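Long-range contact in ORF48 (Lactococcus phage TP901-1, PDB 3UH8), which probably serves as a structural component of the phage baseplate, the organelle with which the virion adheres to its host cell: residues Thr10-His24 against Gln111-Lys123. Numbering follows the deposited sequence.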
loop_
_atom_site.group_PDB
_atom_site.type_symbol
_atom_site.label_atom_id
_atom_site.label_comp_id
_atom_site.label_asym_id
_atom_site.label_seq_id
_atom_site.Cartn_x
_atom_site.Cartn_y
_atom_site.Cartn_z
ATOM N N THR A 10 2.917 9.850 -5.882
ATOM C CA THR A 10 3.617 9.180 -6.985
ATOM C C THR A 10 4.768 10.058 -7.483
ATOM O O THR A 10 5.738 9.555 -8.052
ATOM C CB THR A 10 2.646 8.832 -8.124
ATOM O OG1 THR A 10 2.112 10.037 -8.677
ATOM C CG2 THR A 10 1.519 7.911 -7.680
ATOM N N THR A 11 4.635 11.372 -7.267
ATOM C CA THR A 11 5.613 12.391 -7.638
ATOM C C THR A 11 6.556 12.704 -6.472
ATOM O O THR A 11 7.771 12.716 -6.654
ATOM C CB THR A 11 4.886 13.680 -8.092
ATOM O OG1 THR A 11 4.062 14.142 -7.022
ATOM C CG2 THR A 11 4.043 13.494 -9.346
ATOM N N GLU A 12 6.014 12.972 -5.271
ATOM C CA GLU A 12 6.763 13.376 -4.070
ATOM C C GLU A 12 7.219 12.246 -3.116
ATOM O O GLU A 12 6.602 11.189 -3.095
ATOM C CB GLU A 12 5.872 14.289 -3.280
ATOM C CG GLU A 12 6.202 15.731 -3.430
ATOM C CD GLU A 12 5.078 16.453 -4.095
ATOM O OE1 GLU A 12 4.321 17.128 -3.362
ATOM O OE2 GLU A 12 4.881 16.229 -5.312
ATOM N N PRO A 13 8.203 12.504 -2.224
ATOM C CA PRO A 13 8.609 11.483 -1.252
ATOM C C PRO A 13 7.516 11.197 -0.246
ATOM O O PRO A 13 6.707 12.093 0.069
ATOM C CB PRO A 13 9.780 12.151 -0.560
ATOM C CG PRO A 13 9.465 13.614 -0.695
ATOM C CD PRO A 13 8.866 13.811 -2.023
ATOM N N ASN A 14 7.423 9.953 0.275
ATOM C CA ASN A 14 6.394 9.595 1.243
ATOM C C ASN A 14 6.928 9.475 2.679
ATOM O O ASN A 14 6.329 8.792 3.492
ATOM C CB ASN A 14 5.597 8.394 0.782
ATOM C CG ASN A 14 4.717 8.664 -0.412
ATOM O OD1 ASN A 14 3.955 9.637 -0.465
ATOM N ND2 ASN A 14 4.823 7.802 -1.411
ATOM N N ASN A 15 8.003 10.234 3.012
ATOM C CA ASN A 15 8.623 10.244 4.350
ATOM C C ASN A 15 7.916 11.132 5.403
ATOM O O ASN A 15 8.245 11.037 6.589
ATOM C CB ASN A 15 10.103 10.636 4.236
ATOM C CG ASN A 15 10.335 12.005 3.641
ATOM O OD1 ASN A 15 9.889 12.311 2.534
ATOM N ND2 ASN A 15 11.022 12.868 4.371
ATOM N N ASN A 16 6.975 11.997 4.979
ATOM C CA ASN A 16 6.262 12.919 5.870
ATOM C C ASN A 16 4.898 12.408 6.360
ATOM O O ASN A 16 4.279 13.049 7.214
ATOM C CB ASN A 16 6.125 14.291 5.209
ATOM N N ILE A 17 4.449 11.246 5.843
ATOM C CA ILE A 17 3.168 10.590 6.167
ATOM C C ILE A 17 3.018 10.266 7.661
ATOM O O ILE A 17 4.015 10.238 8.389
ATOM C CB ILE A 17 2.945 9.318 5.288
ATOM C CG1 ILE A 17 3.952 8.185 5.639
ATOM C CG2 ILE A 17 2.955 9.663 3.795
ATOM C CD1 ILE A 17 3.576 6.788 5.220
ATOM N N GLY A 18 1.780 9.997 8.084
ATOM C CA GLY A 18 1.463 9.592 9.450
ATOM C C GLY A 18 2.099 8.252 9.765
ATOM O O GLY A 18 2.250 7.415 8.869
ATOM N N ILE A 19 2.526 8.060 11.019
ATOM C CA ILE A 19 3.205 6.828 11.422
ATOM C C ILE A 19 2.240 5.659 11.649
ATOM O O ILE A 19 1.476 5.661 12.616
ATOM C CB ILE A 19 4.245 7.052 12.561
ATOM C CG1 ILE A 19 5.280 8.132 12.141
ATOM C CG2 ILE A 19 4.941 5.732 12.940
ATOM C CD1 ILE A 19 6.214 8.650 13.230
ATOM N N VAL A 20 2.281 4.672 10.735
ATOM C CA VAL A 20 1.456 3.462 10.784
ATOM C C VAL A 20 2.131 2.459 11.715
ATOM O O VAL A 20 3.249 2.024 11.436
ATOM C CB VAL A 20 1.183 2.870 9.370
ATOM C CG1 VAL A 20 0.491 1.509 9.449
ATOM C CG2 VAL A 20 0.365 3.835 8.519
ATOM N N LYS A 21 1.457 2.104 12.820
ATOM C CA LYS A 21 1.972 1.151 13.805
ATOM C C LYS A 21 1.083 -0.086 13.891
ATOM O O LYS A 21 0.015 -0.049 14.509
ATOM C CB LYS A 21 2.171 1.812 15.179
ATOM C CG LYS A 21 3.266 2.865 15.189
ATOM C CD LYS A 21 3.448 3.489 16.555
ATOM C CE LYS A 21 4.625 4.430 16.570
ATOM N NZ LYS A 21 4.816 5.046 17.906
ATOM N N LEU A 22 1.518 -1.172 13.238
ATOM C CA LEU A 22 0.782 -2.437 13.204
ATOM C C LEU A 22 1.219 -3.385 14.328
ATOM O O LEU A 22 2.281 -3.192 14.922
ATOM C CB LEU A 22 0.904 -3.115 11.821
ATOM C CG LEU A 22 0.479 -2.312 10.576
ATOM C CD1 LEU A 22 0.722 -3.107 9.310
ATOM C CD2 LEU A 22 -0.983 -1.904 10.633
ATOM N N ARG A 23 0.378 -4.387 14.637
ATOM C CA ARG A 23 0.642 -5.382 15.676
ATOM C C ARG A 23 0.852 -6.750 15.056
ATOM O O ARG A 23 0.013 -7.226 14.290
ATOM C CB ARG A 23 -0.467 -5.404 16.735
ATOM C CG ARG A 23 -0.431 -4.195 17.664
ATOM C CD ARG A 23 -1.746 -3.996 18.391
ATOM N NE ARG A 23 -2.850 -3.780 17.457
ATOM C CZ ARG A 23 -3.863 -2.944 17.666
ATOM N NH1 ARG A 23 -3.926 -2.228 18.779
ATOM N NH2 ARG A 23 -4.816 -2.816 16.753
ATOM N N HIS A 24 1.995 -7.359 15.380
ATOM C CA HIS A 24 2.470 -8.643 14.873
ATOM C C HIS A 24 1.519 -9.854 14.975
ATOM O O HIS A 24 1.217 -10.469 13.948
ATOM C CB HIS A 24 3.869 -8.941 15.439
ATOM C CG HIS A 24 4.263 -10.379 15.370
ATOM N ND1 HIS A 24 4.570 -10.984 14.168
ATOM C CD2 HIS A 24 4.353 -11.297 16.359
ATOM C CE1 HIS A 24 4.850 -12.239 14.464
ATOM N NE2 HIS A 24 4.734 -12.473 15.773
ATOM N N GLN A 111 1.347 0.231 -14.943
ATOM C CA GLN A 111 1.176 1.481 -15.679
ATOM C C GLN A 111 1.873 2.622 -14.946
ATOM O O GLN A 111 2.399 3.529 -15.592
ATOM C CB GLN A 111 -0.317 1.771 -15.906
ATOM C CG GLN A 111 -0.811 1.548 -17.348
ATOM C CD GLN A 111 -0.181 0.388 -18.100
ATOM O OE1 GLN A 111 0.471 0.576 -19.133
ATOM N NE2 GLN A 111 -0.360 -0.835 -17.611
ATOM N N PHE A 112 1.899 2.552 -13.599
ATOM C CA PHE A 112 2.544 3.500 -12.683
ATOM C C PHE A 112 2.516 2.953 -11.246
ATOM O O PHE A 112 1.792 1.995 -10.959
ATOM C CB PHE A 112 1.899 4.905 -12.756
ATOM C CG PHE A 112 0.663 5.103 -11.912
ATOM C CD1 PHE A 112 0.726 5.805 -10.713
ATOM C CD2 PHE A 112 -0.561 4.585 -12.310
ATOM C CE1 PHE A 112 -0.416 5.978 -9.927
ATOM C CE2 PHE A 112 -1.705 4.771 -11.527
ATOM C CZ PHE A 112 -1.621 5.457 -10.336
ATOM N N SER A 113 3.271 3.592 -10.339
ATOM C CA SER A 113 3.337 3.193 -8.935
ATOM C C SER A 113 3.543 4.377 -8.007
ATOM O O SER A 113 3.924 5.460 -8.459
ATOM C CB SER A 113 4.455 2.173 -8.723
ATOM O OG SER A 113 5.706 2.655 -9.188
ATOM N N THR A 114 3.292 4.168 -6.705
ATOM C CA THR A 114 3.528 5.180 -5.680
ATOM C C THR A 114 5.007 5.098 -5.316
ATOM O O THR A 114 5.691 4.130 -5.667
ATOM C CB THR A 114 2.686 4.921 -4.400
ATOM O OG1 THR A 114 3.140 3.733 -3.746
ATOM C CG2 THR A 114 1.185 4.866 -4.658
ATOM N N ARG A 115 5.488 6.086 -4.578
ATOM C CA ARG A 115 6.858 6.070 -4.102
ATOM C C ARG A 115 6.867 5.308 -2.792
ATOM O O ARG A 115 5.807 5.171 -2.171
ATOM C CB ARG A 115 7.378 7.493 -3.964
ATOM C CG ARG A 115 7.658 8.075 -5.345
ATOM C CD ARG A 115 8.002 9.544 -5.331
ATOM N NE ARG A 115 9.019 9.860 -4.329
ATOM C CZ ARG A 115 10.273 10.191 -4.609
ATOM N NH1 ARG A 115 10.679 10.279 -5.869
ATOM N NH2 ARG A 115 11.126 10.464 -3.630
ATOM N N THR A 116 8.026 4.744 -2.399
ATOM C CA THR A 116 8.118 3.956 -1.167
ATOM C C THR A 116 7.742 4.748 0.078
ATOM O O THR A 116 7.917 5.966 0.133
ATOM C CB THR A 116 9.480 3.258 -0.996
ATOM O OG1 THR A 116 10.511 4.228 -0.813
ATOM C CG2 THR A 116 9.813 2.303 -2.127
ATOM N N PHE A 117 7.187 4.042 1.056
ATOM C CA PHE A 117 6.793 4.570 2.350
ATOM C C PHE A 117 7.144 3.524 3.389
ATOM O O PHE A 117 7.353 2.353 3.050
ATOM C CB PHE A 117 5.291 4.904 2.379
ATOM C CG PHE A 117 4.349 3.720 2.389
ATOM C CD1 PHE A 117 3.958 3.115 1.202
ATOM C CD2 PHE A 117 3.826 3.234 3.582
ATOM C CE1 PHE A 117 3.089 2.019 1.211
ATOM C CE2 PHE A 117 2.957 2.140 3.590
ATOM C CZ PHE A 117 2.591 1.541 2.404
ATOM N N HIS A 118 7.181 3.935 4.651
ATOM C CA HIS A 118 7.495 3.027 5.733
ATOM C C HIS A 118 6.346 2.866 6.698
ATOM O O HIS A 118 5.559 3.793 6.891
ATOM C CB HIS A 118 8.743 3.496 6.482
ATOM C CG HIS A 118 10.013 3.359 5.701
ATOM N ND1 HIS A 118 10.457 4.372 4.869
ATOM C CD2 HIS A 118 10.918 2.353 5.686
ATOM C CE1 HIS A 118 11.601 3.941 4.360
ATOM N NE2 HIS A 118 11.921 2.732 4.826
ATOM N N TYR A 119 6.265 1.682 7.313
ATOM C CA TYR A 119 5.309 1.345 8.359
ATOM C C TYR A 119 6.022 0.502 9.410
ATOM O O TYR A 119 6.998 -0.184 9.093
ATOM C CB TYR A 119 4.029 0.682 7.808
ATOM C CG TYR A 119 4.185 -0.733 7.292
ATOM C CD1 TYR A 119 3.948 -1.828 8.117
ATOM C CD2 TYR A 119 4.486 -0.977 5.954
ATOM C CE1 TYR A 119 4.054 -3.134 7.638
ATOM C CE2 TYR A 119 4.589 -2.280 5.462
ATOM C CZ TYR A 119 4.370 -3.355 6.309
ATOM O OH TYR A 119 4.489 -4.637 5.842
ATOM N N ILE A 120 5.564 0.575 10.661
ATOM C CA ILE A 120 6.191 -0.166 11.752
ATOM C C ILE A 120 5.335 -1.306 12.285
ATOM O O ILE A 120 4.174 -1.094 12.628
ATOM C CB ILE A 120 6.818 0.760 12.857
ATOM C CG1 ILE A 120 6.914 0.077 14.240
ATOM C CG2 ILE A 120 6.124 2.117 12.961
ATOM C CD1 ILE A 120 8.239 0.208 14.910
ATOM N N VAL A 121 5.910 -2.517 12.343
ATOM C CA VAL A 121 5.229 -3.658 12.932
ATOM C C VAL A 121 5.782 -3.783 14.345
ATOM O O VAL A 121 6.990 -3.938 14.532
ATOM C CB VAL A 121 5.326 -4.989 12.146
ATOM C CG1 VAL A 121 4.540 -6.088 12.859
ATOM C CG2 VAL A 121 4.820 -4.830 10.717
ATOM N N GLU A 122 4.897 -3.644 15.330
ATOM C CA GLU A 122 5.240 -3.729 16.745
ATOM C C GLU A 122 4.797 -5.060 17.330
ATOM O O GLU A 122 3.953 -5.751 16.756
ATOM C CB GLU A 122 4.611 -2.564 17.524
ATOM C CG GLU A 122 5.343 -1.248 17.327
ATOM C CD GLU A 122 4.755 -0.015 17.985
ATOM O OE1 GLU A 122 3.659 -0.107 18.586
ATOM O OE2 GLU A 122 5.396 1.056 17.892
ATOM N N LYS A 123 5.384 -5.419 18.479
ATOM C CA LYS A 123 5.084 -6.640 19.215
ATOM C C LYS A 123 5.189 -6.355 20.713
ATOM O O LYS A 123 6.184 -5.792 21.170
ATOM C CB LYS A 123 6.043 -7.765 18.801
ATOM C CG LYS A 123 5.709 -9.099 19.436
ATOM C CD LYS A 123 6.807 -10.106 19.212
ATOM C CE LYS A 123 6.517 -11.425 19.886
ATOM N NZ LYS A 123 5.380 -12.152 19.266
HETATM O O HOH W 1 3.914 5.125 8.494
#
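L22 and Y119 meet inside the fold: methyl CD1 of the leucine approaches CD1 and CE1 of the tyrosine ring obliquely, 3.7 Å from Y119 CD1. The tyrosine hydroxyl, on the far end of that ring, is hydrogen-bonded to the carbonyl of A87. V20 crosses the tyrosine side chain obliquely near its base, CB against CB of Y119. The backbones alongside run parallel. V20 O takes the N-H of I120 almost straight (2.8 Å, 171° at the hydrogen), L22 gives its N-H to I120 O and accepts from E122 N, and H24 N closes the ladder on E122 O.

On the other face of this pair, K21 and I120 lie side by side, CG of the lysine 3.7 Å from CG2 of the isoleucine. E122 crosses the extended lysine chain, OE2 lying 3.4 Å from K21 CD; the ammonium itself stays 4.0 Å from OE2, a loose electrostatic pairing.

Before the ladder the segments part, and one water bridges them, donating to the carbonyls of G18 and H118 and accepting from V20 N. I17 CD1 reaches CB of F117 here. Further along, N14 ND2 donates to R115 O at 2.9 Å, the acceptor near the amide plane but the nitrogen well above the carbonyl plane; N14 OD1 is held by S9 N. R115 bends at chi3 (48°), bringing its guanidinium obliquely beside the 11-13 backbone, with NE 3.0 Å from E12 O. At the far end, T10 CG2 touches the edge of the F112 ring, which stacks on F100.

Strand 21-23 thus extends the sheet at strand 112-122, whose other neighbour, 92-103, is antiparallel: a parallel pairing of an early strand with the last, as the A' and G strands pair in many immunoglobulin-like beta-sandwiches.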